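Local coordinates for protein inositol-1-monophosphatase (Nostoc sp., PDB 5ZHH) that probably hydrolyses inositol monophosphates to free inositol and inorganic phosphate, at residues Y99-G107 against G117-D125. Residues are numbered along the deposited sequence; the frame is centred on the assembly and turned at random.
Sequences YPAFCVSIG and GVIYDPFHD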
loop_
_atom_site.group_PDB
_atom_site.type_symbol
_atom_site.label_atom_id
_atom_site.label_comp_id
_atom_site.label_asym_id
_atom_site.label_seq_id
_atom_site.Cartn_x
_atom_site.Cartn_y
_atom_site.Cartn_z
ATOM N N TYR A 99 8.588 -13.360 -10.050
ATOM C CA TYR A 99 9.711 -12.547 -9.606
ATOM C C TYR A 99 9.297 -11.090 -9.755
ATOM O O TYR A 99 8.881 -10.687 -10.850
ATOM C CB TYR A 99 10.969 -12.852 -10.423
ATOM C CG TYR A 99 12.235 -12.284 -9.817
ATOM C CD1 TYR A 99 12.935 -12.985 -8.843
ATOM C CD2 TYR A 99 12.735 -11.042 -10.219
ATOM C CE1 TYR A 99 14.096 -12.471 -8.278
ATOM C CE2 TYR A 99 13.892 -10.516 -9.658
ATOM C CZ TYR A 99 14.566 -11.235 -8.691
ATOM O OH TYR A 99 15.714 -10.730 -8.126
ATOM N N PRO A 100 9.359 -10.292 -8.711
ATOM C CA PRO A 100 8.720 -8.956 -8.719
ATOM C C PRO A 100 9.535 -7.893 -9.448
ATOM O O PRO A 100 10.076 -6.958 -8.856
ATOM C CB PRO A 100 8.576 -8.658 -7.223
ATOM C CG PRO A 100 9.733 -9.363 -6.591
ATOM C CD PRO A 100 10.082 -10.555 -7.455
ATOM N N ALA A 101 9.640 -8.035 -10.778
ATOM C CA ALA A 101 10.268 -7.020 -11.630
ATOM C C ALA A 101 9.679 -7.188 -13.033
ATOM O O ALA A 101 10.272 -7.802 -13.925
ATOM C CB ALA A 101 11.795 -7.116 -11.646
ATOM N N PHE A 102 8.470 -6.661 -13.212
ATOM C CA PHE A 102 7.807 -6.660 -14.507
ATOM C C PHE A 102 6.902 -5.437 -14.565
ATOM O O PHE A 102 6.556 -4.850 -13.536
ATOM C CB PHE A 102 7.017 -7.957 -14.738
ATOM C CG PHE A 102 6.041 -8.265 -13.646
ATOM C CD1 PHE A 102 4.777 -7.701 -13.647
ATOM C CD2 PHE A 102 6.396 -9.101 -12.601
ATOM C CE1 PHE A 102 3.876 -7.979 -12.629
ATOM C CE2 PHE A 102 5.504 -9.377 -11.583
ATOM C CZ PHE A 102 4.246 -8.815 -11.597
ATOM N N CYS A 103 6.521 -5.054 -15.781
ATOM C CA CYS A 103 5.815 -3.794 -15.955
ATOM C C CYS A 103 5.147 -3.763 -17.319
ATOM O O CYS A 103 5.397 -4.607 -18.180
ATOM C CB CYS A 103 6.773 -2.609 -15.816
ATOM S SG CYS A 103 8.038 -2.610 -17.108
ATOM N N VAL A 104 4.288 -2.761 -17.492
ATOM C CA VAL A 104 3.766 -2.353 -18.789
ATOM C C VAL A 104 4.581 -1.147 -19.226
ATOM O O VAL A 104 4.834 -0.242 -18.418
ATOM C CB VAL A 104 2.268 -2.006 -18.699
ATOM C CG1 VAL A 104 1.693 -1.679 -20.079
ATOM C CG2 VAL A 104 1.498 -3.145 -18.053
ATOM N N SER A 105 5.025 -1.138 -20.484
ATOM C CA SER A 105 5.802 -0.029 -21.030
ATOM C C SER A 105 5.065 0.518 -22.243
ATOM O O SER A 105 4.773 -0.232 -23.179
ATOM C CB SER A 105 7.219 -0.478 -21.413
ATOM O OG SER A 105 7.990 0.602 -21.920
ATOM N N ILE A 106 4.769 1.819 -22.227
ATOM C CA ILE A 106 4.027 2.483 -23.299
ATOM C C ILE A 106 4.805 3.726 -23.706
ATOM O O ILE A 106 4.844 4.710 -22.957
ATOM C CB ILE A 106 2.605 2.855 -22.863
ATOM C CG1 ILE A 106 1.833 1.598 -22.455
ATOM C CG2 ILE A 106 1.886 3.599 -23.977
ATOM C CD1 ILE A 106 0.436 1.878 -21.943
ATOM N N GLY A 107 5.414 3.696 -24.885
ATOM C CA GLY A 107 6.195 4.815 -25.373
ATOM C C GLY A 107 5.661 5.303 -26.704
ATOM O O GLY A 107 5.107 4.533 -27.490
ATOM N N GLY A 117 6.565 8.708 -22.444
ATOM C CA GLY A 117 6.810 7.405 -21.863
ATOM C C GLY A 117 6.096 7.169 -20.550
ATOM O O GLY A 117 6.105 8.028 -19.661
ATOM N N VAL A 118 5.457 6.011 -20.427
ATOM C CA VAL A 118 4.869 5.567 -19.171
ATOM C C VAL A 118 5.316 4.138 -18.913
ATOM O O VAL A 118 5.208 3.279 -19.796
ATOM C CB VAL A 118 3.329 5.656 -19.172
ATOM C CG1 VAL A 118 2.799 5.152 -17.850
ATOM C CG2 VAL A 118 2.872 7.098 -19.401
ATOM N N ILE A 119 5.822 3.888 -17.708
ATOM C CA ILE A 119 6.234 2.559 -17.270
ATOM C C ILE A 119 5.573 2.303 -15.928
ATOM O O ILE A 119 5.757 3.081 -14.984
ATOM C CB ILE A 119 7.764 2.447 -17.161
ATOM C CG1 ILE A 119 8.388 2.660 -18.538
ATOM C CG2 ILE A 119 8.179 1.095 -16.583
ATOM C CD1 ILE A 119 9.900 2.916 -18.498
ATOM N N TYR A 120 4.792 1.231 -15.841
ATOM C CA TYR A 120 4.015 0.945 -14.644
ATOM C C TYR A 120 4.333 -0.455 -14.144
ATOM O O TYR A 120 4.086 -1.441 -14.846
ATOM C CB TYR A 120 2.512 1.087 -14.906
ATOM C CG TYR A 120 1.668 0.811 -13.686
ATOM C CD1 TYR A 120 1.920 1.465 -12.487
ATOM C CD2 TYR A 120 0.624 -0.108 -13.729
ATOM C CE1 TYR A 120 1.152 1.218 -11.359
ATOM C CE2 TYR A 120 -0.150 -0.366 -12.601
ATOM C CZ TYR A 120 0.125 0.300 -11.424
ATOM O OH TYR A 120 -0.625 0.055 -10.303
ATOM N N ASP A 121 4.890 -0.526 -12.940
ATOM C CA ASP A 121 5.122 -1.738 -12.163
ATOM C C ASP A 121 3.884 -1.969 -11.309
ATOM O O ASP A 121 3.723 -1.300 -10.285
ATOM C CB ASP A 121 6.374 -1.567 -11.292
ATOM C CG ASP A 121 6.627 -2.740 -10.338
ATOM O OD1 ASP A 121 5.791 -3.663 -10.214
ATOM O OD2 ASP A 121 7.686 -2.711 -9.678
ATOM N N PRO A 122 2.987 -2.887 -11.687
ATOM C CA PRO A 122 1.746 -3.051 -10.916
ATOM C C PRO A 122 1.927 -3.814 -9.616
ATOM O O PRO A 122 1.059 -3.708 -8.739
ATOM C CB PRO A 122 0.835 -3.819 -11.882
ATOM C CG PRO A 122 1.790 -4.633 -12.696
ATOM C CD PRO A 122 3.035 -3.788 -12.853
ATOM N N PHE A 123 3.018 -4.571 -9.462
ATOM C CA PHE A 123 3.232 -5.318 -8.226
ATOM C C PHE A 123 3.640 -4.396 -7.086
ATOM O O PHE A 123 3.153 -4.544 -5.960
ATOM C CB PHE A 123 4.288 -6.405 -8.435
ATOM C CG PHE A 123 4.427 -7.343 -7.262
ATOM C CD1 PHE A 123 3.583 -8.435 -7.123
ATOM C CD2 PHE A 123 5.383 -7.118 -6.285
ATOM C CE1 PHE A 123 3.702 -9.293 -6.041
ATOM C CE2 PHE A 123 5.504 -7.970 -5.201
ATOM C CZ PHE A 123 4.662 -9.056 -5.081
ATOM N N HIS A 124 4.531 -3.440 -7.356
ATOM C CA HIS A 124 4.945 -2.444 -6.375
ATOM C C HIS A 124 4.168 -1.144 -6.503
ATOM O O HIS A 124 4.405 -0.213 -5.721
ATOM C CB HIS A 124 6.439 -2.157 -6.520
ATOM C CG HIS A 124 7.299 -3.360 -6.299
ATOM N ND1 HIS A 124 8.204 -3.812 -7.236
ATOM C CD2 HIS A 124 7.393 -4.205 -5.245
ATOM C CE1 HIS A 124 8.819 -4.884 -6.768
ATOM N NE2 HIS A 124 8.346 -5.143 -5.562
ATOM N N ASP A 125 3.274 -1.055 -7.484
ATOM C CA ASP A 125 2.489 0.143 -7.756
ATOM C C ASP A 125 3.394 1.370 -7.905
ATOM O O ASP A 125 3.273 2.365 -7.189
ATOM C CB ASP A 125 1.435 0.353 -6.666
ATOM C CG ASP A 125 0.444 1.429 -7.030
ATOM O OD1 ASP A 125 0.148 1.575 -8.234
ATOM O OD2 ASP A 125 -0.032 2.134 -6.121
HETATM O O HOH W 1 7.294 -5.968 -10.551
#
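Val104 and Tyr120 form one hydrogen-bonded pair of an antiparallel beta hairpin, Ile106 and Val118 the next; the axes of 103-107 and 117-121 lie at 173° in the larger of the two mixed sheets of the inositol monophosphatase fold. Four backbone bonds define the register, from Val104 N to Tyr120 O (3.0 Å) through Val118 N to Ile106 O (2.9 Å). Apolar contacts lie on both faces. Cys103 SG, between its backbone N and carbonyl carbon (chi1 63°), meets Ile119 CG2 at 3.7 Å beneath helix 191-199, whereas Val104 and Val118 face helix 3-25. Beyond the strands, Phe102 CE1 touches Pro122 CG obliquely (3.9 Å), and Pro100 CB comes obliquely to CD2 of the Phe123 ring (3.7 Å).

Polar contacts centre on Asp121. A water accepts from Phe102 N and donates to Asp121 OD1 (2.8 Å), which also takes His124 N, three residues on, from above the carboxylate plane (N-H...O 171°) in an Asx motif. An alanine in place of Asp121 would probably cost the water its Asp121 acceptor and leave the His124 ring freer to turn. That ring stacks on His124 of the second subunit. Asp121 OD2 receives His124 ND1 on its syn side at 2.7 Å, while Pro100 O lies at the imidazole edge, 3.2 Å from His124 CE1.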